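Local coordinates for protein polyprenyl synthetase (Zymomonas mobilis subsp. mobilis, PDB 4KKM) that probably makes farnesyl diphosphate and longer prenyl diphosphates by chain elongation, as a metal-dependent, all-helical prenyltransferase of the FPP/GGPP synthase family, at residues Asp39-Glu44 / Ala90-Met95; Cys80-Val85 / Ser299-Glu304; Ile170-Asp175 / Gly208-Phe213; Arg237-Ala242 / Asp292-His297. All coordinates share one frame; numbering follows the deposited sequence.

Contact 1: residues Asp39-Glu44 / Ala90-Met95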
loop_
_atom_site.group_PDB
_atom_site.type_symbol
_atom_site.label_atom_id
_atom_site.label_comp_id
_atom_site.label_asym_id
_atom_site.label_seq_id
_atom_site.Cartn_x
_atom_site.Cartn_y
_atom_site.Cartn_z
ATOM N N ASP B 39 13.636 15.818 -1.400
ATOM C CA ASP B 39 14.857 15.018 -1.220
ATOM C C ASP B 39 15.281 14.933 0.249
ATOM O O ASP B 39 15.625 13.852 0.745
ATOM C CB ASP B 39 16.021 15.554 -2.063
ATOM C CG ASP B 39 15.988 15.052 -3.498
ATOM O OD1 ASP B 39 15.182 14.153 -3.815
ATOM O OD2 ASP B 39 16.784 15.551 -4.317
ATOM N N ARG B 40 15.264 16.071 0.936
ATOM C CA ARG B 40 15.560 16.108 2.364
ATOM C C ARG B 40 14.610 15.214 3.154
ATOM O O ARG B 40 15.033 14.447 4.021
ATOM C CB ARG B 40 15.471 17.538 2.907
ATOM C CG ARG B 40 15.333 17.588 4.430
ATOM C CD ARG B 40 15.306 19.010 4.978
ATOM N NE ARG B 40 14.174 19.783 4.471
ATOM C CZ ARG B 40 12.956 19.772 5.004
ATOM N NH1 ARG B 40 12.698 19.023 6.068
ATOM N NH2 ARG B 40 11.994 20.510 4.472
ATOM N N LEU B 41 13.322 15.318 2.851
ATOM C CA LEU B 41 12.308 14.594 3.605
ATOM C C LEU B 41 12.408 13.074 3.414
ATOM O O LEU B 41 12.283 12.312 4.376
ATOM C CB LEU B 41 10.910 15.120 3.247
ATOM C CG LEU B 41 10.634 16.545 3.736
ATOM C CD1 LEU B 41 9.349 17.098 3.130
ATOM C CD2 LEU B 41 10.572 16.582 5.255
ATOM N N PHE B 42 12.637 12.636 2.179
ATOM C CA PHE B 42 12.794 11.210 1.914
ATOM C C PHE B 42 14.040 10.665 2.605
ATOM O O PHE B 42 14.014 9.576 3.178
ATOM C CB PHE B 42 12.866 10.926 0.409
ATOM C CG PHE B 42 11.538 10.588 -0.218
ATOM C CD1 PHE B 42 10.799 9.504 0.227
ATOM C CD2 PHE B 42 11.041 11.348 -1.265
ATOM C CE1 PHE B 42 9.582 9.186 -0.361
ATOM C CE2 PHE B 42 9.832 11.033 -1.858
ATOM C CZ PHE B 42 9.100 9.952 -1.402
ATOM N N ALA B 43 15.125 11.434 2.555
ATOM C CA ALA B 43 16.387 11.021 3.163
ATOM C C ALA B 43 16.210 10.798 4.657
ATOM O O ALA B 43 16.723 9.830 5.213
ATOM C CB ALA B 43 17.474 12.065 2.907
ATOM N N GLU B 44 15.465 11.696 5.296
ATOM C CA GLU B 44 15.207 11.618 6.727
ATOM C C GLU B 44 14.259 10.477 7.081
ATOM O O GLU B 44 14.353 9.885 8.159
ATOM C CB GLU B 44 14.628 12.944 7.222
ATOM C CG GLU B 44 14.337 12.995 8.710
ATOM C CD GLU B 44 13.952 14.389 9.177
ATOM O OE1 GLU B 44 13.301 15.123 8.399
ATOM O OE2 GLU B 44 14.313 14.754 10.318
ATOM N N ALA B 90 2.340 20.509 4.538
ATOM C CA ALA B 90 2.023 20.376 3.115
ATOM C C ALA B 90 3.089 19.562 2.384
ATOM O O ALA B 90 2.773 18.673 1.590
ATOM C CB ALA B 90 1.863 21.754 2.471
ATOM N N LEU B 91 4.354 19.856 2.669
ATOM C CA LEU B 91 5.453 19.107 2.070
ATOM C C LEU B 91 5.423 17.619 2.433
ATOM O O LEU B 91 5.740 16.768 1.601
ATOM C CB LEU B 91 6.802 19.720 2.458
ATOM C CG LEU B 91 7.218 20.979 1.689
ATOM C CD1 LEU B 91 8.378 21.676 2.398
ATOM C CD2 LEU B 91 7.585 20.620 0.254
ATOM N N ARG B 92 5.049 17.300 3.669
ATOM C CA ARG B 92 4.977 15.897 4.092
ATOM C C ARG B 92 3.856 15.150 3.369
ATOM O O ARG B 92 3.993 13.970 3.035
ATOM C CB ARG B 92 4.788 15.787 5.610
ATOM C CG ARG B 92 5.966 16.308 6.431
ATOM C CD ARG B 92 5.945 15.758 7.855
ATOM N NE ARG B 92 6.069 14.304 7.840
ATOM C CZ ARG B 92 7.220 13.646 7.716
ATOM N NH1 ARG B 92 8.367 14.309 7.620
ATOM N NH2 ARG B 92 7.221 12.317 7.694
ATOM N N VAL B 93 2.741 15.834 3.143
ATOM C CA VAL B 93 1.671 15.260 2.329
ATOM C C VAL B 93 2.193 15.075 0.906
ATOM O O VAL B 93 1.897 14.075 0.252
ATOM C CB VAL B 93 0.399 16.143 2.348
ATOM C CG1 VAL B 93 -0.675 15.618 1.356
ATOM C CG2 VAL B 93 -0.153 16.253 3.778
ATOM N N GLY B 94 2.989 16.032 0.442
ATOM C CA GLY B 94 3.660 15.899 -0.836
ATOM C C GLY B 94 4.529 14.650 -0.863
ATOM O O GLY B 94 4.509 13.897 -1.838
ATOM N N MET B 95 5.285 14.408 0.204
ATOM C CA MET B 95 6.098 13.189 0.259
ATOM C C MET B 95 5.228 11.939 0.155
ATOM O O MET B 95 5.573 10.993 -0.555
ATOM C CB MET B 95 6.959 13.114 1.525
ATOM C CG MET B 95 7.711 11.785 1.661
ATOM S SD MET B 95 9.057 11.805 2.870
ATOM C CE MET B 95 8.189 12.362 4.339
HETATM O O HOH W 1 11.063 12.949 6.738
#
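Leu-41 and Met-95 bury the most surface where helix 24-45 crosses helix 87-109, and the pair illustrates how a flexible thioether can fill the angle between two steeply crossed helices. The axes of the short segments 39-44 and 90-95 pass 10.0 Å apart at an angle of 68°, a gap that long side chains must span. Met-95 does so with CG anti to the backbone N (chi1 174°), which sends the chain across to the other helix before a bend at chi3 turns its methyl group back beside Leu-41. Its sulfur lies 3.8 Å from Leu-41 CB, while its CG sits over one face of the Phe-42 ring, 3.9 Å from the centroid. The sulfur stands over the same ring, making a Met-aromatic contact alongside the CH-pi one. Leu-41 divides its two methyls: CD1 reaches Leu-91 CB at 3.7 Å, the two leucines crossing at about a right angle, and CD2 lies by NH1 of Arg-92. A water adds a polar link, giving a hydrogen to Leu-41 O at 2.7 Å and accepting one from Arg-92 NH1 at 3.1 Å, in the plane of the guanidinium. Gln-45 takes NH2 of the same arginine, and Arg-40 forms salt bridges with Glu-88 and Asp-37. Beyond Leu-91, Val-77 of helix 71-80 continues the packing, so that helix 24-45 lies against one side of helix 87-109 and helix 71-80 flanks another.

Contact 2: residues Cys80-Val85 / Ser299-Glu304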
loop_
_atom_site.group_PDB
_atom_site.type_symbol
_atom_site.label_atom_id
_atom_site.label_comp_id
_atom_site.label_asym_id
_atom_site.label_seq_id
_atom_site.Cartn_x
_atom_site.Cartn_y
_atom_site.Cartn_z
ATOM N N CYS B 80 -2.087 23.855 -1.135
ATOM C CA CYS B 80 -2.088 24.245 0.275
ATOM C C CYS B 80 -1.816 25.739 0.445
ATOM O O CYS B 80 -2.308 26.374 1.384
ATOM C CB CYS B 80 -1.082 23.417 1.074
ATOM S SG CYS B 80 -1.598 21.713 1.309
ATOM N N ALA B 81 -1.044 26.296 -0.485
ATOM C CA ALA B 81 -0.726 27.721 -0.487
ATOM C C ALA B 81 -1.960 28.613 -0.643
ATOM O O ALA B 81 -1.931 29.789 -0.276
ATOM C CB ALA B 81 0.294 28.033 -1.577
ATOM N N LEU B 82 -3.042 28.064 -1.191
ATOM C CA LEU B 82 -4.283 28.827 -1.352
ATOM C C LEU B 82 -4.867 29.205 -0.004
ATOM O O LEU B 82 -5.552 30.213 0.136
ATOM C CB LEU B 82 -5.336 28.007 -2.102
ATOM C CG LEU B 82 -5.015 27.549 -3.519
ATOM C CD1 LEU B 82 -6.121 26.639 -4.061
ATOM C CD2 LEU B 82 -4.844 28.764 -4.382
ATOM N N PHE B 83 -4.618 28.357 0.981
ATOM C CA PHE B 83 -5.222 28.513 2.288
ATOM C C PHE B 83 -4.085 28.721 3.281
ATOM O O PHE B 83 -2.948 28.944 2.868
ATOM C CB PHE B 83 -6.072 27.276 2.571
ATOM C CG PHE B 83 -6.875 26.834 1.366
ATOM C CD1 PHE B 83 -7.809 27.689 0.803
ATOM C CD2 PHE B 83 -6.667 25.593 0.777
ATOM C CE1 PHE B 83 -8.545 27.315 -0.314
ATOM C CE2 PHE B 83 -7.401 25.208 -0.347
ATOM C CZ PHE B 83 -8.338 26.071 -0.892
ATOM N N ASN B 84 -4.355 28.686 4.575
ATOM C CA ASN B 84 -3.246 28.904 5.498
ATOM C C ASN B 84 -2.744 27.602 6.086
ATOM O O ASN B 84 -2.908 27.337 7.272
ATOM C CB ASN B 84 -3.579 29.920 6.592
ATOM C CG ASN B 84 -2.348 30.689 7.057
ATOM O OD1 ASN B 84 -1.356 30.783 6.331
ATOM N ND2 ASN B 84 -2.405 31.238 8.265
ATOM N N VAL B 85 -2.138 26.786 5.232
ATOM C CA VAL B 85 -1.634 25.492 5.646
ATOM C C VAL B 85 -0.149 25.573 5.964
ATOM O O VAL B 85 0.621 26.167 5.209
ATOM C CB VAL B 85 -1.873 24.441 4.549
ATOM C CG1 VAL B 85 -1.349 23.085 4.986
ATOM C CG2 VAL B 85 -3.356 24.380 4.220
ATOM N N SER B 299 -10.989 30.852 -10.717
ATOM C CA SER B 299 -11.368 32.261 -10.841
ATOM C C SER B 299 -11.788 32.901 -9.514
ATOM O O SER B 299 -11.751 34.124 -9.372
ATOM C CB SER B 299 -12.476 32.435 -11.880
ATOM O OG SER B 299 -13.621 31.686 -11.517
ATOM N N VAL B 300 -12.175 32.079 -8.545
ATOM C CA VAL B 300 -12.607 32.596 -7.250
ATOM C C VAL B 300 -11.443 32.899 -6.308
ATOM O O VAL B 300 -11.645 33.460 -5.236
ATOM C CB VAL B 300 -13.605 31.647 -6.552
ATOM C CG1 VAL B 300 -14.884 31.513 -7.383
ATOM C CG2 VAL B 300 -12.961 30.287 -6.286
ATOM N N PHE B 301 -10.227 32.533 -6.707
ATOM C CA PHE B 301 -9.052 32.826 -5.891
ATOM C C PHE B 301 -8.287 34.029 -6.425
ATOM O O PHE B 301 -8.299 34.306 -7.625
ATOM C CB PHE B 301 -8.106 31.621 -5.821
ATOM C CG PHE B 301 -8.759 30.361 -5.335
ATOM C CD1 PHE B 301 -9.088 30.207 -3.998
ATOM C CD2 PHE B 301 -9.035 29.327 -6.211
ATOM C CE1 PHE B 301 -9.692 29.046 -3.545
ATOM C CE2 PHE B 301 -9.635 28.160 -5.767
ATOM C CZ PHE B 301 -9.964 28.020 -4.430
ATOM N N GLY B 302 -7.611 34.732 -5.520
ATOM C CA GLY B 302 -6.739 35.828 -5.891
ATOM C C GLY B 302 -5.379 35.341 -6.358
ATOM O O GLY B 302 -5.251 34.245 -6.904
ATOM N N SER B 303 -4.355 36.156 -6.135
ATOM C CA SER B 303 -3.012 35.847 -6.618
ATOM C C SER B 303 -2.406 34.604 -5.969
ATOM O O SER B 303 -1.433 34.043 -6.478
ATOM C CB SER B 303 -2.085 37.044 -6.405
ATOM O OG SER B 303 -1.828 37.238 -5.027
ATOM N N GLU B 304 -2.979 34.166 -4.851
ATOM C CA GLU B 304 -2.484 32.974 -4.166
ATOM C C GLU B 304 -2.586 31.727 -5.055
ATOM O O GLU B 304 -1.934 30.713 -4.797
ATOM C CB GLU B 304 -3.214 32.759 -2.831
ATOM C CG GLU B 304 -4.699 32.433 -2.950
ATOM C CD GLU B 304 -5.574 33.661 -3.135
ATOM O OE1 GLU B 304 -5.031 34.771 -3.329
ATOM O OE2 GLU B 304 -6.813 33.514 -3.079
HETATM O O HOH W 2 -7.831 31.403 -0.660
#
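Leu-82 reaches across to Phe-301 and Glu-304, and its side chain shows how one branched residue can join two loops at the end of a helical bundle. Its CB lies over the centre of the neighbouring Phe-83 ring, 3.6 Å above the plane. From there CG stands anti to the carbonyl carbon (chi1 -61°), and the two methyls part to meet different partners. CD1 goes over a face of Phe-301, 4.2 Å from the ring centroid and 14° off the normal, a CH-pi contact; Val-300 CG2 covers the opposite face of that ring. CD2 instead meets the backbone of Glu-304, with the carbonyl O at 3.5 Å, and also touches CG of that glutamate at 3.9 Å. Beside this, the two phenylalanines approach obliquely, CE1 of Phe-83 lying 3.8 Å from CE1 of Phe-301. Leu-232 of helix 226-253 touches both Leu-82 and Phe-83 and backs the cluster. The Glu-304 carboxylate turns back on its own loop, where OE2 accepts the backbone N-H of Gly-302 at 2.8 Å from above the carboxylate plane. One water bridges the loops, donating to Leu-82 O at 2.7 Å and only weakly to Glu-304 OE2. Direct contact is therefore essentially apolar, built on methyl, ring and methylene surfaces, with one methyl against a backbone carbonyl, while the glutamate's firmer polar bond stays within residues 299-304, consistent with a braced turn.

Contact 3: residues Ile170-Asp175 / Gly208-Phe213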
loop_
_atom_site.group_PDB
_atom_site.type_symbol
_atom_site.label_atom_id
_atom_site.label_comp_id
_atom_site.label_asym_id
_atom_site.label_seq_id
_atom_site.Cartn_x
_atom_site.Cartn_y
_atom_site.Cartn_z
ATOM N N ILE B 170 -8.264 5.356 -1.982
ATOM C CA ILE B 170 -9.150 5.297 -3.139
ATOM C C ILE B 170 -8.395 5.695 -4.409
ATOM O O ILE B 170 -8.487 5.017 -5.438
ATOM C CB ILE B 170 -10.376 6.200 -2.935
ATOM C CG1 ILE B 170 -11.232 5.661 -1.779
ATOM C CG2 ILE B 170 -11.186 6.305 -4.221
ATOM C CD1 ILE B 170 -12.360 6.604 -1.361
ATOM N N ALA B 171 -7.616 6.770 -4.328
ATOM C CA ALA B 171 -6.856 7.245 -5.489
ATOM C C ALA B 171 -5.761 6.276 -5.940
ATOM O O ALA B 171 -5.300 6.335 -7.086
ATOM C CB ALA B 171 -6.243 8.612 -5.199
ATOM N N SER B 172 -5.334 5.401 -5.040
ATOM C CA SER B 172 -4.183 4.544 -5.317
ATOM C C SER B 172 -4.542 3.140 -5.812
ATOM O O SER B 172 -3.730 2.497 -6.475
ATOM C CB SER B 172 -3.274 4.449 -4.079
ATOM O OG SER B 172 -2.816 5.743 -3.697
ATOM N N GLY B 173 -5.749 2.673 -5.497
ATOM C CA GLY B 173 -6.086 1.267 -5.671
ATOM C C GLY B 173 -6.850 0.935 -6.943
ATOM O O GLY B 173 -6.675 1.579 -7.970
ATOM N N LYS B 174 -7.713 -0.073 -6.855
ATOM C CA LYS B 174 -8.473 -0.570 -8.006
ATOM C C LYS B 174 -9.401 0.490 -8.614
ATOM O O LYS B 174 -9.782 0.400 -9.781
ATOM C CB LYS B 174 -9.305 -1.783 -7.582
ATOM C CG LYS B 174 -10.411 -1.444 -6.580
ATOM C CD LYS B 174 -11.158 -2.689 -6.110
ATOM C CE LYS B 174 -12.130 -2.374 -4.973
ATOM N NZ LYS B 174 -13.257 -1.516 -5.455
ATOM N N ASP B 175 -9.781 1.478 -7.811
ATOM C CA ASP B 175 -10.644 2.563 -8.277
ATOM C C ASP B 175 -9.845 3.839 -8.526
ATOM O O ASP B 175 -10.398 4.941 -8.642
ATOM C CB ASP B 175 -11.777 2.802 -7.281
ATOM C CG ASP B 175 -12.681 1.601 -7.155
ATOM O OD1 ASP B 175 -13.150 1.111 -8.203
ATOM O OD2 ASP B 175 -12.892 1.119 -6.025
ATOM N N GLY B 208 -4.994 10.688 -13.474
ATOM C CA GLY B 208 -5.965 11.608 -12.899
ATOM C C GLY B 208 -6.215 11.407 -11.410
ATOM O O GLY B 208 -6.443 12.364 -10.670
ATOM N N ALA B 209 -6.178 10.158 -10.966
ATOM C CA ALA B 209 -6.463 9.846 -9.570
ATOM C C ALA B 209 -5.449 10.485 -8.615
ATOM O O ALA B 209 -5.831 11.075 -7.607
ATOM C CB ALA B 209 -6.514 8.354 -9.365
ATOM N N LEU B 210 -4.160 10.376 -8.931
ATOM C CA LEU B 210 -3.151 10.987 -8.061
ATOM C C LEU B 210 -3.185 12.511 -8.128
ATOM O O LEU B 210 -2.974 13.178 -7.117
ATOM C CB LEU B 210 -1.740 10.486 -8.365
ATOM C CG LEU B 210 -1.422 8.990 -8.214
ATOM C CD1 LEU B 210 0.083 8.814 -8.020
ATOM C CD2 LEU B 210 -2.193 8.325 -7.072
ATOM N N PHE B 211 -3.427 13.061 -9.320
ATOM C CA PHE B 211 -3.558 14.510 -9.465
ATOM C C PHE B 211 -4.748 14.995 -8.644
ATOM O O PHE B 211 -4.665 16.011 -7.945
ATOM C CB PHE B 211 -3.746 14.907 -10.938
ATOM C CG PHE B 211 -2.514 14.715 -11.781
ATOM C CD1 PHE B 211 -1.258 14.975 -11.260
ATOM C CD2 PHE B 211 -2.612 14.268 -13.091
ATOM C CE1 PHE B 211 -0.116 14.796 -12.027
ATOM C CE2 PHE B 211 -1.473 14.086 -13.870
ATOM C CZ PHE B 211 -0.222 14.353 -13.334
ATOM N N GLY B 212 -5.858 14.267 -8.742
ATOM C CA GLY B 212 -7.044 14.590 -7.962
ATOM C C GLY B 212 -6.725 14.633 -6.478
ATOM O O GLY B 212 -7.169 15.531 -5.759
ATOM N N PHE B 213 -5.935 13.671 -6.015
ATOM C CA PHE B 213 -5.549 13.653 -4.607
ATOM C C PHE B 213 -4.768 14.905 -4.220
ATOM O O PHE B 213 -4.989 15.477 -3.157
ATOM C CB PHE B 213 -4.704 12.431 -4.252
ATOM C CG PHE B 213 -4.150 12.499 -2.857
ATOM C CD1 PHE B 213 -4.934 12.134 -1.775
ATOM C CD2 PHE B 213 -2.876 12.989 -2.623
ATOM C CE1 PHE B 213 -4.437 12.217 -0.482
ATOM C CE2 PHE B 213 -2.386 13.095 -1.333
ATOM C CZ PHE B 213 -3.165 12.705 -0.267
#
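Ala-171 meets Ala-209 where two helices of the all-alpha isoprenoid synthase fold come together, the end of helix 158-172 against the start of helix 208-221. The pair exemplifies how small residues permit close backbone approach: their CA atoms are 4.9 Å apart, and each methyl lies near the other residue's carbonyl oxygen. CB of Ala-209 stands 3.3 Å from Ala-171 O, and CB of Ala-171 stands 3.5 Å from Ala-209 O. Leu-210 belongs to this tight part too, packing a methyl against the same Ala-171 carbonyl, and Ile-100 of helix 87-109 lies behind it. Phe-213, one turn further along, lays its CB 4.2 Å from the Ala-171 methyl, and its ring continues toward Ala-167 and Leu-168 of helix 158-172. Looser is the approach of Ser-172, whose OG, held by Leu-168 O of its own helix, comes only within 4.3 Å of Leu-210 CD2. Past Gly-173, where the chain leaves the helical conformation, Lys-174 NZ pairs with Asp-175 OD2 at 2.7 Å, on the syn side of the carboxylate, while OD1 of Asp-175 forms a salt bridge with Arg-53 of the second subunit. Ala-171 and Ser-172 thus face the helical interior, whereas Ile-170, Lys-174 and Asp-175 meet the second subunit. In the tight part, Leu-210 has CG anti to its carbonyl carbon (chi1 -61°), which carries CD2 to 3.7 Å from Ala-171 O.

Contact 4: residues Arg237-Ala242 / Asp292-His297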
loop_
_atom_site.group_PDB
_atom_site.type_symbol
_atom_site.label_atom_id
_atom_site.label_comp_id
_atom_site.label_asym_id
_atom_site.label_seq_id
_atom_site.Cartn_x
_atom_site.Cartn_y
_atom_site.Cartn_z
ATOM N N ARG B 237 -8.747 17.425 -12.736
ATOM C CA ARG B 237 -9.322 16.627 -13.808
ATOM C C ARG B 237 -8.887 17.189 -15.162
ATOM O O ARG B 237 -8.469 16.447 -16.062
ATOM C CB ARG B 237 -10.846 16.639 -13.690
ATOM C CG ARG B 237 -11.576 16.012 -14.872
ATOM C CD ARG B 237 -13.038 16.455 -14.896
ATOM N NE ARG B 237 -13.159 17.858 -15.290
ATOM C CZ ARG B 237 -14.167 18.653 -14.945
ATOM N NH1 ARG B 237 -15.156 18.185 -14.193
ATOM N NH2 ARG B 237 -14.184 19.918 -15.354
ATOM N N ASP B 238 -8.968 18.508 -15.292
ATOM C CA ASP B 238 -8.644 19.163 -16.557
ATOM C C ASP B 238 -7.151 19.139 -16.880
ATOM O O ASP B 238 -6.780 18.811 -17.999
ATOM C CB ASP B 238 -9.203 20.595 -16.608
ATOM C CG ASP B 238 -10.720 20.624 -16.684
ATOM O OD1 ASP B 238 -11.320 19.576 -17.006
ATOM O OD2 ASP B 238 -11.312 21.690 -16.412
ATOM N N ILE B 239 -6.288 19.466 -15.916
ATOM C CA ILE B 239 -4.847 19.380 -16.182
ATOM C C ILE B 239 -4.376 17.941 -16.397
ATOM O O ILE B 239 -3.438 17.701 -17.153
ATOM C CB ILE B 239 -3.958 20.049 -15.097
ATOM C CG1 ILE B 239 -4.134 19.367 -13.736
ATOM C CG2 ILE B 239 -4.237 21.532 -15.008
ATOM C CD1 ILE B 239 -2.917 19.488 -12.826
ATOM N N GLY B 240 -5.022 16.987 -15.739
ATOM C CA GLY B 240 -4.669 15.587 -15.926
ATOM C C GLY B 240 -4.948 15.115 -17.343
ATOM O O GLY B 240 -4.141 14.412 -17.951
ATOM N N LEU B 241 -6.098 15.496 -17.884
ATOM C CA LEU B 241 -6.413 15.129 -19.260
ATOM C C LEU B 241 -5.471 15.854 -20.221
ATOM O O LEU B 241 -4.953 15.256 -21.164
ATOM C CB LEU B 241 -7.880 15.419 -19.592
ATOM C CG LEU B 241 -8.314 15.141 -21.037
ATOM C CD1 LEU B 241 -7.882 13.746 -21.453
ATOM C CD2 LEU B 241 -9.821 15.299 -21.192
ATOM N N ALA B 242 -5.240 17.141 -19.974
ATOM C CA ALA B 242 -4.336 17.921 -20.817
ATOM C C ALA B 242 -2.925 17.338 -20.811
ATOM O O ALA B 242 -2.270 17.273 -21.850
ATOM C CB ALA B 242 -4.306 19.371 -20.371
ATOM N N ASP B 292 -7.157 26.271 -20.293
ATOM C CA ASP B 292 -8.037 27.400 -20.005
ATOM C C ASP B 292 -9.139 26.999 -19.026
ATOM O O ASP B 292 -9.432 27.722 -18.076
ATOM C CB ASP B 292 -8.653 27.946 -21.298
ATOM C CG ASP B 292 -7.630 28.620 -22.193
ATOM O OD1 ASP B 292 -6.594 29.083 -21.670
ATOM O OD2 ASP B 292 -7.863 28.690 -23.417
ATOM N N GLN B 293 -9.746 25.842 -19.269
ATOM C CA GLN B 293 -10.792 25.324 -18.397
ATOM C C GLN B 293 -10.283 25.079 -16.977
ATOM O O GLN B 293 -10.958 25.417 -16.005
ATOM C CB GLN B 293 -11.398 24.045 -18.985
ATOM C CG GLN B 293 -12.278 24.302 -20.203
ATOM C CD GLN B 293 -12.572 23.044 -20.994
ATOM O OE1 GLN B 293 -12.576 21.943 -20.451
ATOM N NE2 GLN B 293 -12.812 23.205 -22.289
ATOM N N ALA B 294 -9.092 24.495 -16.863
ATOM C CA ALA B 294 -8.487 24.242 -15.559
ATOM C C ALA B 294 -8.337 25.545 -14.785
ATOM O O ALA B 294 -8.692 25.637 -13.604
ATOM C CB ALA B 294 -7.123 23.545 -15.722
ATOM N N ILE B 295 -7.831 26.565 -15.462
ATOM C CA ILE B 295 -7.570 27.841 -14.815
ATOM C C ILE B 295 -8.870 28.531 -14.391
ATOM O O ILE B 295 -8.939 29.125 -13.314
ATOM C CB ILE B 295 -6.692 28.745 -15.712
ATOM C CG1 ILE B 295 -5.255 28.213 -15.722
ATOM C CG2 ILE B 295 -6.732 30.198 -15.241
ATOM C CD1 ILE B 295 -4.364 28.861 -16.763
ATOM N N ALA B 296 -9.905 28.413 -15.222
ATOM C CA ALA B 296 -11.197 29.032 -14.929
ATOM C C ALA B 296 -11.807 28.542 -13.611
ATOM O O ALA B 296 -12.528 29.286 -12.948
ATOM C CB ALA B 296 -12.178 28.838 -16.093
ATOM N N HIS B 297 -11.505 27.301 -13.226
ATOM C CA HIS B 297 -11.982 26.767 -11.950
ATOM C C HIS B 297 -11.434 27.579 -10.775
ATOM O O HIS B 297 -12.025 27.597 -9.697
ATOM C CB HIS B 297 -11.619 25.281 -11.783
ATOM C CG HIS B 297 -12.232 24.384 -12.816
ATOM N ND1 HIS B 297 -13.586 24.347 -13.065
ATOM C CD2 HIS B 297 -11.671 23.485 -13.662
ATOM C CE1 HIS B 297 -13.834 23.473 -14.025
ATOM N NE2 HIS B 297 -12.688 22.935 -14.403
#
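Asp-238 OD2 accepts a hydrogen bond from His-297 NE2 at 2.7 Å, a short bond linking residues 237-242, on helix 226-253, to residues 292-297 at the C-terminal end of helix 280-296. The case shows how one carboxylate can serve two partners, one at each oxygen. The N-H...O angle is 139°, so the bond is appreciably bent; the oxygen lies close to the imidazole plane, whereas the nitrogen approaches from above the plane of the carboxylate. The other oxygen, OD1, belongs to Arg-237 of the same helix, whose NE donates at 3.0 Å in a straighter salt-bridge bond at 162°. NH2 of the arginine adds a weak second bond to OD1. A bend at chi3 folds the guanidinium back to its neighbour, with OD1 almost exactly in its plane. Its NH2 also comes near His-297 NE2, but the angle is too poor for a bond. The two bonded partners limit rotation of the carboxylate, and the positive charge of the arginine would be expected to favour its ionised form. Beside this polar group the helices pack through small apolar surfaces: Ala-294 CB lies 3.7 Å from Asp-238 CB and 3.6 Å from Ile-239 CG2. Ala-312 of helix 306-314 lies against Ile-239 too, and Arg-231 binds the carbonyl of His-297. The axes of the short helical segments 237-242 and 292-296 approach to 8.4 Å, their directions 162° apart: a near-antiparallel helix pair within the all-alpha isoprenoid synthase fold, with Ala-294 at the close point, joined by a His-carboxylate hydrogen bond.

The four contacts spread through one helical fold. Along the chain, contacts 1 and 2 interleave, while contacts 3 and 4 follow in series inside the long loop that contact 2 closes. Helix 87-109 carries half of contact 1, and its Val-93 touches Phe-213 of contact 3, the two contacts having centres about 20 Å apart. Contact 3 passes the packing on through Phe-211 to Gly-240 of contact 4, on the next helix, 226-253. Contacts 1 and 4 lie on opposite sides of the chain's centre, their centres about 27 Å apart, and contact 2 ties loops at the periphery. Helix 87-109 also bears the calcium ligand Asp-108, so the connected packing includes a helix of the metal site.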